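Local atomic coordinates of acetyl-CoA acetyltransferase A (Ascaris suum, PDB entry 6BJA), a protein that binds coenzyme A and, as a thiolase of lipid metabolism, probably transfers acetyl groups by making or cleaving acetoacetyl thioesters. Residues Asp172-Thr176 / Leu331-Glu336; Ala260-Val264 / Ala362-Val366; Ala298-Val303 / Gly387-Ala391; Glu314-Trp320 / Leu337-Arg343; Leu368-Lys373 / Leu393-Leu397. One frame throughout, in Å; residues are numbered along the deposited sequence.

Interaction 1. Residues Asp172-Thr176 / Leu331-Glu336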
# COMPACT_ATOMS: atom_id res chain seq x y z
N ASP A 172 0.10 -34.21 -23.06
CA ASP A 172 0.25 -35.62 -22.76
C ASP A 172 -0.89 -36.49 -23.32
O ASP A 172 -0.68 -37.66 -23.64
CB ASP A 172 0.35 -35.83 -21.24
CG ASP A 172 1.69 -35.38 -20.66
OD1 ASP A 172 2.68 -35.16 -21.41
OD2 ASP A 172 1.77 -35.24 -19.41
N TYR A 173 -2.08 -35.90 -23.45
CA TYR A 173 -3.25 -36.60 -23.99
C TYR A 173 -3.53 -36.25 -25.44
O TYR A 173 -4.50 -36.74 -26.01
CB TYR A 173 -4.50 -36.28 -23.15
CG TYR A 173 -4.60 -37.08 -21.88
CD1 TYR A 173 -5.21 -38.32 -21.85
CD2 TYR A 173 -4.08 -36.59 -20.69
CE1 TYR A 173 -5.30 -39.06 -20.69
CE2 TYR A 173 -4.15 -37.32 -19.53
CZ TYR A 173 -4.76 -38.54 -19.51
OH TYR A 173 -4.81 -39.26 -18.32
N ALA A 174 -2.70 -35.37 -26.01
CA ALA A 174 -2.86 -34.88 -27.38
C ALA A 174 -4.21 -34.20 -27.56
O ALA A 174 -4.82 -34.24 -28.63
CB ALA A 174 -2.66 -36.02 -28.38
N PHE A 175 -4.69 -33.55 -26.50
CA PHE A 175 -5.91 -32.77 -26.62
C PHE A 175 -5.67 -31.50 -27.43
O PHE A 175 -4.54 -31.01 -27.57
CB PHE A 175 -6.46 -32.39 -25.23
CG PHE A 175 -7.03 -33.55 -24.46
CD1 PHE A 175 -7.82 -34.52 -25.05
CD2 PHE A 175 -6.81 -33.64 -23.10
CE1 PHE A 175 -8.35 -35.58 -24.29
CE2 PHE A 175 -7.34 -34.67 -22.34
CZ PHE A 175 -8.11 -35.64 -22.92
N THR A 176 -6.76 -30.99 -27.99
CA THR A 176 -6.73 -29.85 -28.88
C THR A 176 -7.57 -28.69 -28.37
O THR A 176 -8.51 -28.88 -27.58
CB THR A 176 -7.26 -30.24 -30.27
OG1 THR A 176 -8.63 -30.68 -30.15
CG2 THR A 176 -6.46 -31.36 -30.87
N LEU A 331 -11.88 -33.56 -19.52
CA LEU A 331 -11.50 -34.42 -20.64
C LEU A 331 -10.51 -35.52 -20.23
O LEU A 331 -10.64 -36.67 -20.63
CB LEU A 331 -10.89 -33.59 -21.75
CG LEU A 331 -11.92 -32.76 -22.52
CD1 LEU A 331 -11.22 -31.74 -23.39
CD2 LEU A 331 -12.85 -33.64 -23.37
N ALA A 332 -9.51 -35.15 -19.44
CA ALA A 332 -8.50 -36.12 -19.03
C ALA A 332 -9.13 -37.21 -18.17
O ALA A 332 -8.81 -38.38 -18.30
CB ALA A 332 -7.37 -35.42 -18.29
N PHE A 333 -10.02 -36.81 -17.27
CA PHE A 333 -10.67 -37.73 -16.36
C PHE A 333 -11.50 -38.75 -17.14
O PHE A 333 -11.41 -39.96 -16.91
CB PHE A 333 -11.52 -36.90 -15.38
CG PHE A 333 -12.21 -37.68 -14.29
CD1 PHE A 333 -11.50 -38.08 -13.15
CD2 PHE A 333 -13.58 -37.92 -14.34
CE1 PHE A 333 -12.16 -38.74 -12.10
CE2 PHE A 333 -14.23 -38.59 -13.31
CZ PHE A 333 -13.52 -39.00 -12.19
N ILE A 334 -12.34 -38.23 -18.04
CA ILE A 334 -13.22 -39.05 -18.86
C ILE A 334 -12.41 -40.02 -19.72
O ILE A 334 -12.75 -41.20 -19.83
CB ILE A 334 -14.11 -38.14 -19.72
CG1 ILE A 334 -15.12 -37.41 -18.84
CG2 ILE A 334 -14.87 -38.95 -20.76
CD1 ILE A 334 -15.81 -36.29 -19.53
N LYS A 335 -11.33 -39.52 -20.31
CA LYS A 335 -10.51 -40.35 -21.18
C LYS A 335 -9.78 -41.44 -20.41
O LYS A 335 -9.75 -42.61 -20.82
CB LYS A 335 -9.50 -39.49 -21.95
CG LYS A 335 -8.76 -40.24 -23.06
CD LYS A 335 -9.78 -40.64 -24.11
CE LYS A 335 -9.21 -41.46 -25.24
NZ LYS A 335 -10.39 -41.87 -26.08
N GLU A 336 -9.18 -41.07 -19.29
CA GLU A 336 -8.39 -42.01 -18.52
C GLU A 336 -9.24 -43.14 -17.95
O GLU A 336 -8.82 -44.30 -17.95
CB GLU A 336 -7.66 -41.27 -17.41
CG GLU A 336 -6.71 -42.14 -16.65
CD GLU A 336 -5.52 -42.57 -17.48
OE1 GLU A 336 -5.14 -41.86 -18.43
OE2 GLU A 336 -4.94 -43.62 -17.14
O HOH W 1 -6.25 -38.39 -15.92
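The hydroxyl of Tyr173 is gripped from two directions. It donates to Glu336 OE1, with OH 2.6 Å from OE1, and receives a bond from a water at 2.9 Å that also leans weakly on Ala332 O. OH meets the carboxylate from above its plane, 38° out of it, and ring and carboxylate stand almost perpendicular. Glu336 gets there with CG anti to the backbone N (chi1 -174°) and a bend at chi2, which swings the acid back to the phenol. Ala332 CB sits over one face of the Tyr173 ring, 3.9 Å from CE2; the small methyl lets the ring lie close to helix 327-337. Phe175 stands beside Tyr173: Leu331 CB makes a CH-pi contact 4.0 Å from the Phe175 ring centroid, while Tyr173 CB lies over the opposite face, so both faces are touched, each near its margin. Lys335 lends its CB to the edge of the Phe175 ring and sends its amine away. The loop begins with a Schellman motif at Ala174 and ends at Thr176, the N-cap of helix 177-197. Two aromatics thus dock this surface loop on a C-terminal-domain helix, and the short phenol-carboxylate bond probably fixes the ring's direction and stabilises the glutamate as an anion.

Interaction 2. Residues Ala260-Val264 / Ala362-Val366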
# COMPACT_ATOMS: atom_id res chain seq x y z
N ALA A 260 -20.40 -20.74 -1.29
CA ALA A 260 -20.23 -21.67 -0.18
C ALA A 260 -21.14 -22.89 -0.34
O ALA A 260 -22.13 -22.86 -1.07
CB ALA A 260 -20.49 -20.98 1.15
N ALA A 261 -20.76 -23.97 0.32
CA ALA A 261 -21.52 -25.21 0.27
C ALA A 261 -21.29 -25.99 1.54
O ALA A 261 -20.19 -25.97 2.08
CB ALA A 261 -21.11 -26.04 -0.94
N ALA A 262 -22.32 -26.70 2.01
CA ALA A 262 -22.26 -27.38 3.31
C ALA A 262 -23.05 -28.66 3.35
O ALA A 262 -24.12 -28.75 2.72
CB ALA A 262 -22.77 -26.44 4.45
N CYS A 263 -22.56 -29.62 4.12
CA CYS A 263 -23.29 -30.85 4.42
C CYS A 263 -23.28 -31.12 5.90
O CYS A 263 -22.26 -30.92 6.56
CB CYS A 263 -22.68 -32.07 3.75
SG CYS A 263 -22.56 -32.04 1.97
N VAL A 264 -24.40 -31.60 6.44
CA VAL A 264 -24.40 -32.15 7.79
C VAL A 264 -24.20 -33.66 7.68
O VAL A 264 -24.91 -34.32 6.93
CB VAL A 264 -25.70 -31.82 8.55
CG1 VAL A 264 -25.81 -32.59 9.85
CG2 VAL A 264 -25.75 -30.35 8.82
N ALA A 362 -16.92 -29.26 -1.49
CA ALA A 362 -18.26 -29.53 -0.98
C ALA A 362 -19.34 -29.25 -2.04
O ALA A 362 -20.36 -29.93 -2.10
CB ALA A 362 -18.51 -28.72 0.25
N ARG A 363 -19.10 -28.25 -2.87
CA ARG A 363 -20.09 -27.85 -3.87
C ARG A 363 -20.34 -29.02 -4.83
O ARG A 363 -21.49 -29.31 -5.15
CB ARG A 363 -19.63 -26.59 -4.62
CG ARG A 363 -20.75 -25.76 -5.27
CD ARG A 363 -21.28 -26.37 -6.56
NE ARG A 363 -20.24 -26.46 -7.59
CZ ARG A 363 -20.31 -27.24 -8.66
NH1 ARG A 363 -21.34 -28.05 -8.84
NH2 ARG A 363 -19.33 -27.22 -9.54
N ILE A 364 -19.29 -29.70 -5.28
CA ILE A 364 -19.54 -30.81 -6.21
C ILE A 364 -20.17 -32.03 -5.52
O ILE A 364 -20.94 -32.76 -6.13
CB ILE A 364 -18.27 -31.25 -6.98
CG1 ILE A 364 -17.19 -31.87 -6.08
CG2 ILE A 364 -17.74 -30.07 -7.78
CD1 ILE A 364 -16.04 -32.59 -6.87
N VAL A 365 -19.92 -32.21 -4.23
CA VAL A 365 -20.62 -33.25 -3.49
C VAL A 365 -22.11 -32.92 -3.38
O VAL A 365 -22.98 -33.79 -3.55
CB VAL A 365 -20.03 -33.45 -2.09
CG1 VAL A 365 -20.89 -34.39 -1.25
CG2 VAL A 365 -18.60 -34.00 -2.18
N VAL A 366 -22.43 -31.66 -3.09
CA VAL A 366 -23.82 -31.22 -3.05
C VAL A 366 -24.51 -31.47 -4.39
O VAL A 366 -25.59 -32.06 -4.44
CB VAL A 366 -23.93 -29.72 -2.66
CG1 VAL A 366 -25.35 -29.21 -2.85
CG2 VAL A 366 -23.47 -29.52 -1.22
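Ala362 meets strand 257-267 at Ala261, its CB lying 3.7 Å from Ala261 O and 3.9 Å from Ala261 CB; two alanines allow helix and strand to come close, and their axes pass 7.2 Å apart at an angle of 63°. The backbone N of Ala362 is bonded by Ser98 OG, from the neighbouring helix 97-110. At Arg363 the main chain itself makes the contact: its N and CA are each 3.6 Å from Ala261 CB, which lodges against the helix backbone. The long side chain of Arg363 turns away, bent at chi2 and chi3, and its NH1 bonds Thr367 OG1 one turn on, so the charged end stays out of the apolar interface. Val365 points CG1 at Cys263 SG, 4.3 Å away. Val366 completes the turn with CG2 anti to its carbonyl carbon, a setting that brings this methyl 4.1 Å from Ala262 O and 4.2 Å from Cys263 SG. Such a helix, buried between sheets and flanked by helix 97-110, is consistent with the central helical layer of the layered thiolase fold, and here it binds the C-terminal half to the N-terminal one. Methyls, one methylene, a thiol and backbone atoms meet between these segments, so fit by shape rather than polar bonding probably sets the helix's place on the strand.

Interaction 3. Residues Ala298-Val303 / Gly387-Ala391; sequences APALAV and GEASA
Helix 298-310 packs on the sheet of the C-terminal thiolase domain where strand 388-396 begins with a G1 beta bulge at Gly387 and Glu388, and the two are joined by small residues. Ala389 CB is pressed into the first turn of the helix, 3.4 Å from both Pro299 N and Ala298 C and a tight 3.5 Å from Ala298 CB. A methyl is about all that fits, since the CA atoms of Pro299 and Ala389 are 5.1 Å apart. The proline ring flanks the same methyl with CD and CG; lacking an N-H, proline loses nothing in the first turn, where no helical carbonyl lies four residues back to accept one. Pro299 also touches Cys383, predicted to act as a proton acceptor, so the helix start backs directly onto the presumed active site. Gly387, with phi 101°, holds the bulge at backbone angles that suit a residue without CB, which would crowd the preceding carbonyl. Glu388 turns away from the helix to form a salt bridge with Lys93 and to bond Cys88 N and Gln87 of the second subunit. One turn along the helix, Ala302 CB and Val303 CG2 close on the next inward-facing methyl of the strand, each lying 4.1 Å from Ala391 CB.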
# COMPACT_ATOMS: atom_id res chain seq x y z
N ALA A 298 -4.29 -36.33 -11.25
CA ALA A 298 -4.48 -36.96 -9.94
C ALA A 298 -5.91 -37.49 -9.67
O ALA A 298 -6.08 -38.50 -8.99
CB ALA A 298 -4.07 -35.98 -8.83
N PRO A 299 -6.95 -36.81 -10.20
CA PRO A 299 -8.27 -37.34 -9.85
C PRO A 299 -8.53 -38.77 -10.31
O PRO A 299 -9.09 -39.54 -9.55
CB PRO A 299 -9.23 -36.35 -10.52
CG PRO A 299 -8.49 -35.07 -10.49
CD PRO A 299 -7.04 -35.49 -10.82
N ALA A 300 -8.11 -39.14 -11.52
CA ALA A 300 -8.36 -40.49 -11.98
C ALA A 300 -7.58 -41.48 -11.13
O ALA A 300 -8.04 -42.59 -10.91
CB ALA A 300 -7.99 -40.65 -13.46
N LEU A 301 -6.41 -41.06 -10.63
CA LEU A 301 -5.62 -41.92 -9.76
C LEU A 301 -6.35 -42.17 -8.44
O LEU A 301 -6.41 -43.29 -7.95
CB LEU A 301 -4.24 -41.32 -9.51
CG LEU A 301 -3.20 -42.25 -8.92
CD1 LEU A 301 -2.93 -43.43 -9.86
CD2 LEU A 301 -1.91 -41.45 -8.67
N ALA A 302 -6.95 -41.12 -7.89
CA ALA A 302 -7.70 -41.27 -6.66
C ALA A 302 -8.90 -42.18 -6.87
O ALA A 302 -9.21 -43.01 -6.02
CB ALA A 302 -8.14 -39.91 -6.15
N VAL A 303 -9.57 -42.03 -8.01
CA VAL A 303 -10.74 -42.85 -8.31
C VAL A 303 -10.37 -44.33 -8.51
O VAL A 303 -11.09 -45.21 -8.05
CB VAL A 303 -11.47 -42.31 -9.55
CG1 VAL A 303 -12.50 -43.33 -10.09
CG2 VAL A 303 -12.13 -41.00 -9.23
N GLY A 387 -0.53 -30.91 -6.78
CA GLY A 387 -0.48 -32.25 -7.29
C GLY A 387 -1.33 -33.31 -6.61
O GLY A 387 -1.07 -34.48 -6.77
N GLU A 388 -2.36 -32.91 -5.86
CA GLU A 388 -3.14 -33.90 -5.14
C GLU A 388 -4.55 -33.95 -5.70
O GLU A 388 -4.96 -33.07 -6.47
CB GLU A 388 -3.16 -33.59 -3.64
CG GLU A 388 -1.84 -33.89 -2.95
CD GLU A 388 -1.99 -34.02 -1.46
OE1 GLU A 388 -2.81 -34.88 -1.00
OE2 GLU A 388 -1.29 -33.25 -0.77
N ALA A 389 -5.25 -35.01 -5.34
CA ALA A 389 -6.69 -35.10 -5.59
C ALA A 389 -7.37 -35.94 -4.53
O ALA A 389 -6.75 -36.82 -3.89
CB ALA A 389 -6.98 -35.67 -6.98
N SER A 390 -8.65 -35.64 -4.33
CA SER A 390 -9.52 -36.33 -3.39
C SER A 390 -10.74 -36.84 -4.14
O SER A 390 -11.19 -36.21 -5.09
CB SER A 390 -9.96 -35.38 -2.27
OG SER A 390 -8.84 -34.77 -1.66
N ALA A 391 -11.23 -38.01 -3.73
CA ALA A 391 -12.46 -38.56 -4.32
C ALA A 391 -13.30 -39.21 -3.23
O ALA A 391 -12.77 -39.72 -2.23
CB ALA A 391 -12.14 -39.56 -5.41

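Interaction 4. Residues Glu314-Trp320 / Leu337-Arg343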
# COMPACT_ATOMS: atom_id res chain seq x y z
N GLU A 314 -15.85 -48.88 -12.86
CA GLU A 314 -16.40 -47.64 -13.38
C GLU A 314 -17.87 -47.77 -13.77
O GLU A 314 -18.66 -46.83 -13.60
CB GLU A 314 -15.60 -47.18 -14.59
CG GLU A 314 -14.22 -46.64 -14.28
CD GLU A 314 -13.19 -47.73 -13.97
OE1 GLU A 314 -13.50 -48.93 -14.11
OE2 GLU A 314 -12.06 -47.37 -13.58
N GLU A 315 -18.25 -48.92 -14.31
CA GLU A 315 -19.61 -49.13 -14.78
C GLU A 315 -20.65 -49.17 -13.66
O GLU A 315 -21.84 -48.98 -13.91
CB GLU A 315 -19.67 -50.43 -15.59
CG GLU A 315 -19.02 -50.34 -16.97
CD GLU A 315 -17.50 -50.14 -16.93
OE1 GLU A 315 -16.83 -50.67 -16.02
OE2 GLU A 315 -16.98 -49.45 -17.84
N SER A 316 -20.19 -49.44 -12.44
CA SER A 316 -21.04 -49.45 -11.23
C SER A 316 -21.60 -48.08 -10.90
O SER A 316 -22.53 -47.97 -10.11
CB SER A 316 -20.25 -49.94 -10.01
OG SER A 316 -19.50 -51.11 -10.25
N ILE A 317 -20.99 -47.04 -11.46
CA ILE A 317 -21.21 -45.67 -11.01
C ILE A 317 -22.18 -44.96 -11.95
O ILE A 317 -21.95 -44.87 -13.15
CB ILE A 317 -19.87 -44.89 -10.94
CG1 ILE A 317 -18.87 -45.64 -10.06
CG2 ILE A 317 -20.09 -43.44 -10.50
CD1 ILE A 317 -19.29 -45.94 -8.62
N ALA A 318 -23.27 -44.47 -11.40
CA ALA A 318 -24.30 -43.82 -12.20
C ALA A 318 -23.89 -42.43 -12.69
O ALA A 318 -24.14 -42.07 -13.84
CB ALA A 318 -25.59 -43.73 -11.41
N LEU A 319 -23.31 -41.64 -11.79
CA LEU A 319 -22.96 -40.26 -12.08
C LEU A 319 -21.62 -39.90 -11.49
O LEU A 319 -21.26 -40.39 -10.43
CB LEU A 319 -23.99 -39.28 -11.52
CG LEU A 319 -25.36 -39.26 -12.17
CD1 LEU A 319 -26.23 -38.28 -11.37
CD2 LEU A 319 -25.31 -38.88 -13.63
N TRP A 320 -20.95 -38.99 -12.18
CA TRP A 320 -19.64 -38.49 -11.79
C TRP A 320 -19.68 -36.99 -11.69
O TRP A 320 -20.31 -36.33 -12.52
CB TRP A 320 -18.57 -38.88 -12.82
CG TRP A 320 -18.45 -40.32 -13.04
CD1 TRP A 320 -19.21 -41.08 -13.89
CD2 TRP A 320 -17.50 -41.21 -12.46
NE1 TRP A 320 -18.81 -42.39 -13.84
CE2 TRP A 320 -17.77 -42.50 -12.96
CE3 TRP A 320 -16.47 -41.05 -11.52
CZ2 TRP A 320 -17.01 -43.61 -12.59
CZ3 TRP A 320 -15.73 -42.15 -11.15
CH2 TRP A 320 -16.02 -43.42 -11.67
N LEU A 337 -10.44 -42.81 -17.47
CA LEU A 337 -11.33 -43.80 -16.87
C LEU A 337 -12.29 -44.44 -17.86
O LEU A 337 -13.09 -45.29 -17.47
CB LEU A 337 -12.13 -43.14 -15.75
CG LEU A 337 -11.24 -42.70 -14.59
CD1 LEU A 337 -12.04 -41.87 -13.62
CD2 LEU A 337 -10.62 -43.88 -13.87
N ARG A 338 -12.23 -44.00 -19.12
CA ARG A 338 -13.08 -44.50 -20.21
C ARG A 338 -14.56 -44.39 -19.85
O ARG A 338 -15.34 -45.34 -20.03
CB ARG A 338 -12.72 -45.94 -20.56
CG ARG A 338 -11.26 -46.13 -20.95
CD ARG A 338 -10.98 -47.59 -21.25
NE ARG A 338 -9.86 -48.11 -20.47
CZ ARG A 338 -8.63 -48.30 -20.94
NH1 ARG A 338 -8.33 -48.05 -22.21
NH2 ARG A 338 -7.69 -48.77 -20.13
N LEU A 339 -14.94 -43.22 -19.36
CA LEU A 339 -16.33 -42.95 -19.01
C LEU A 339 -17.23 -42.50 -20.16
O LEU A 339 -16.79 -41.93 -21.15
CB LEU A 339 -16.37 -41.88 -17.90
CG LEU A 339 -15.52 -42.19 -16.68
CD1 LEU A 339 -15.64 -41.03 -15.66
CD2 LEU A 339 -15.87 -43.52 -16.04
N ASP A 340 -18.51 -42.76 -20.00
CA ASP A 340 -19.53 -42.16 -20.85
C ASP A 340 -19.66 -40.68 -20.47
O ASP A 340 -20.07 -40.37 -19.34
CB ASP A 340 -20.85 -42.88 -20.67
CG ASP A 340 -21.95 -42.32 -21.55
OD1 ASP A 340 -21.77 -41.27 -22.19
OD2 ASP A 340 -23.04 -42.93 -21.58
N PRO A 341 -19.27 -39.78 -21.38
CA PRO A 341 -19.33 -38.35 -21.04
C PRO A 341 -20.72 -37.89 -20.61
O PRO A 341 -20.85 -36.88 -19.90
CB PRO A 341 -18.92 -37.65 -22.35
CG PRO A 341 -18.28 -38.69 -23.19
CD PRO A 341 -18.86 -40.01 -22.78
N LYS A 342 -21.76 -38.61 -21.01
CA LYS A 342 -23.09 -38.17 -20.69
C LYS A 342 -23.43 -38.44 -19.22
O LYS A 342 -24.47 -37.98 -18.75
CB LYS A 342 -24.09 -38.84 -21.62
CG LYS A 342 -23.97 -38.36 -23.07
CD LYS A 342 -25.15 -38.88 -23.91
CE LYS A 342 -24.91 -38.76 -25.41
NZ LYS A 342 -24.59 -37.36 -25.82
N ARG A 343 -22.54 -39.14 -18.49
CA ARG A 343 -22.74 -39.40 -17.05
C ARG A 343 -21.85 -38.54 -16.18
O ARG A 343 -21.76 -38.80 -14.97
CB ARG A 343 -22.44 -40.85 -16.70
CG ARG A 343 -23.35 -41.82 -17.38
CD ARG A 343 -23.01 -43.24 -16.98
NE ARG A 343 -24.16 -44.12 -17.12
CZ ARG A 343 -24.29 -45.30 -16.51
NH1 ARG A 343 -23.32 -45.76 -15.73
NH2 ARG A 343 -25.39 -46.01 -16.69
O HOH W 2 -17.08 -46.59 -18.14
O HOH W 3 -14.02 -48.20 -17.63
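Strand 319-322 is joined to the loop that follows helix 327-337 by a backbone bond, Trp320 N to Arg343 O at 2.9 Å with an N-H...O angle of 150°, supported by a CA-H...O contact from Leu319 CA to the same oxygen; further on, Trp320 also bonds the backbone of Asn345. This is the rim of the C-terminal thiolase domain: within the chain the strand is the last of its sheet, and the loop runs along its outer side. The loop leaves the helix by a Schellman motif at Arg338, then folds into an Asx turn in which Asp340 OD1 accepts from Lys342 N. Leu339 is the apolar anchor between these bends. Its CD1 lies 3.7 Å from the centroid of the five-membered ring of Trp320, only 8° off the normal, while its CD2 reaches CZ2 at 3.6 Å. Ile317 CG2 lies over the opposite face, toward its margin, so the wide indole is held between two branched aliphatics. Glu314 contributes its carbons: CG lies 3.6 Å from Leu337 O and CB rests on Leu339 CD2, while OE2 comes 3.8 Å from Leu337 CD2, the two side chains crossing at about a right angle. Arg343 is straight from CG to NE, and its long methylene chain runs past the backbone of Ala318, with CD 3.5 Å from Ala318 O. The guanidinium then lays one face over Ala318 CA, placing NH1 3.1 Å from Ile317 O.

Interaction 5. Residues Leu368-Lys373 / Leu393-Leu397; sequences LVHALK and LIKKL
Ile394 drives its CD1 methyl among three aliphatic side chains of the segment 368-373. Val369 CG2 lies 3.4 Å from that methyl, tighter than usual carbon packing, and the two side chains cross near a right angle. Leu368 comes tip to tip, its CD2 3.6 Å from Ile394 CD1, and Leu372 slants across with CD1 at 3.7 Å from the same carbon. Ile394 pays for this reach: CG1 sits between the backbone N and the carbonyl carbon, chi1 63°, the crowded position, but from there the long branch points straight at the helix. Strand 388-396 is the last of the chain, and in the layered alpha/beta architecture of thiolases this face of the sheet receives helix 357-371, while helix 298-310 packs on the other. Branched aliphatics suit the buried part of that interface; nearer the surface a lysine takes over. Lys396 lays its CB against Leu372 CB at 3.7 Å, then bends at chi2 and chi4 to bring NZ to the helix end. There NZ donates to Val369 O and Leu372 O, both at 2.9 Å, with the donor tilted 22° and 29° from the respective carbonyl planes. Carbonyls in the last turn of a helix and just beyond it have few backbone N-H partners, and the ammonium group, probably also favoured by the negative end of the helix dipole, serves one of each. Its water partner, 2.8 Å from NZ, also bonds His370 ND1, whereas NE2 of that histidine bonds Ala16 O in strand 11-23.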
# COMPACT_ATOMS: atom_id res chain seq x y z
N LEU A 368 -23.64 -33.53 -6.80
CA LEU A 368 -23.73 -34.97 -7.03
C LEU A 368 -24.90 -35.59 -6.26
O LEU A 368 -25.68 -36.36 -6.83
CB LEU A 368 -22.42 -35.66 -6.62
CG LEU A 368 -22.41 -37.17 -6.78
CD1 LEU A 368 -22.49 -37.56 -8.25
CD2 LEU A 368 -21.19 -37.77 -6.12
N VAL A 369 -25.00 -35.28 -4.97
CA VAL A 369 -26.02 -35.86 -4.12
C VAL A 369 -27.38 -35.61 -4.74
O VAL A 369 -28.22 -36.51 -4.83
CB VAL A 369 -25.93 -35.29 -2.68
CG1 VAL A 369 -27.23 -35.55 -1.90
CG2 VAL A 369 -24.74 -35.89 -1.96
N HIS A 370 -27.62 -34.39 -5.20
CA HIS A 370 -28.97 -34.04 -5.63
C HIS A 370 -29.27 -34.42 -7.08
O HIS A 370 -30.42 -34.38 -7.51
CB HIS A 370 -29.20 -32.56 -5.38
CG HIS A 370 -29.39 -32.27 -3.94
ND1 HIS A 370 -30.44 -32.79 -3.22
CD2 HIS A 370 -28.63 -31.56 -3.06
CE1 HIS A 370 -30.33 -32.40 -1.96
NE2 HIS A 370 -29.25 -31.64 -1.85
N ALA A 371 -28.25 -34.82 -7.84
CA ALA A 371 -28.45 -35.34 -9.19
C ALA A 371 -28.69 -36.85 -9.20
O ALA A 371 -29.42 -37.38 -10.05
CB ALA A 371 -27.26 -34.99 -10.07
N LEU A 372 -28.07 -37.55 -8.25
CA LEU A 372 -28.29 -38.98 -8.09
C LEU A 372 -29.73 -39.31 -7.77
O LEU A 372 -30.39 -38.58 -7.02
CB LEU A 372 -27.41 -39.54 -6.97
CG LEU A 372 -25.91 -39.65 -7.23
CD1 LEU A 372 -25.18 -39.96 -5.92
CD2 LEU A 372 -25.60 -40.73 -8.28
N LYS A 373 -30.22 -40.41 -8.34
CA LYS A 373 -31.50 -40.98 -7.94
C LYS A 373 -31.30 -42.05 -6.87
O LYS A 373 -30.19 -42.55 -6.69
CB LYS A 373 -32.23 -41.55 -9.16
CG LYS A 373 -32.51 -40.49 -10.23
CD LYS A 373 -32.98 -41.10 -11.54
CE LYS A 373 -32.78 -40.11 -12.68
NZ LYS A 373 -33.31 -38.76 -12.31
N LEU A 393 -16.96 -41.66 -2.64
CA LEU A 393 -18.01 -42.53 -3.16
C LEU A 393 -19.25 -42.42 -2.29
O LEU A 393 -19.18 -42.61 -1.07
CB LEU A 393 -17.51 -43.98 -3.19
CG LEU A 393 -18.54 -45.05 -3.57
CD1 LEU A 393 -18.90 -44.93 -5.05
CD2 LEU A 393 -17.96 -46.44 -3.25
N ILE A 394 -20.38 -42.11 -2.92
CA ILE A 394 -21.63 -41.98 -2.19
C ILE A 394 -22.76 -42.78 -2.80
O ILE A 394 -22.79 -43.03 -4.01
CB ILE A 394 -22.05 -40.52 -2.06
CG1 ILE A 394 -22.33 -39.88 -3.39
CG2 ILE A 394 -20.97 -39.72 -1.30
CD1 ILE A 394 -23.11 -38.59 -3.22
N LYS A 395 -23.68 -43.20 -1.93
CA LYS A 395 -24.89 -43.90 -2.34
C LYS A 395 -26.07 -43.03 -1.97
O LYS A 395 -26.19 -42.61 -0.82
CB LYS A 395 -25.02 -45.26 -1.64
CG LYS A 395 -26.28 -46.03 -2.06
CD LYS A 395 -26.40 -47.40 -1.39
CE LYS A 395 -26.56 -47.29 0.12
NZ LYS A 395 -26.78 -48.61 0.80
N LYS A 396 -26.92 -42.76 -2.95
CA LYS A 396 -28.13 -41.99 -2.71
C LYS A 396 -29.18 -42.92 -2.10
O LYS A 396 -29.34 -44.05 -2.55
CB LYS A 396 -28.61 -41.37 -4.01
CG LYS A 396 -29.74 -40.36 -3.89
CD LYS A 396 -29.27 -39.09 -3.22
CE LYS A 396 -30.38 -38.05 -3.10
NZ LYS A 396 -30.89 -37.57 -4.39
N LEU A 397 -29.87 -42.45 -1.07
CA LEU A 397 -30.86 -43.26 -0.38
C LEU A 397 -32.26 -42.93 -0.89
O LEU A 397 -32.43 -42.01 -1.70
CB LEU A 397 -30.75 -43.03 1.13
CG LEU A 397 -29.34 -43.37 1.65
CD1 LEU A 397 -29.20 -43.04 3.11
CD2 LEU A 397 -28.99 -44.83 1.40
OXT LEU A 397 -33.25 -43.58 -0.52
O HOH W 4 -32.01 -35.05 -3.72

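From the N terminus, residues 172-176 come first and wait until helix 327-337 for interaction 1 to close. Strand 257-267, helix 298-310 and the approach to strand 319-322 meanwhile open interactions 2, 3 and 4, so interaction 1 crosses all three. Interaction 4 closes next, directly after that helix, and lies within the spans of both 2 and 3. Helix 357-371 then closes interaction 2, which crosses 3, and opens interaction 5. The last strand, 388-396, closes 3 and then 5, so these also cross. Interactions 1 and 2 join the N-terminal and C-terminal family regions; 3, 4 and 5 knit the C-terminal region. Phe333 links 1 to 3 and 4, and Leu319 links 4 to 5.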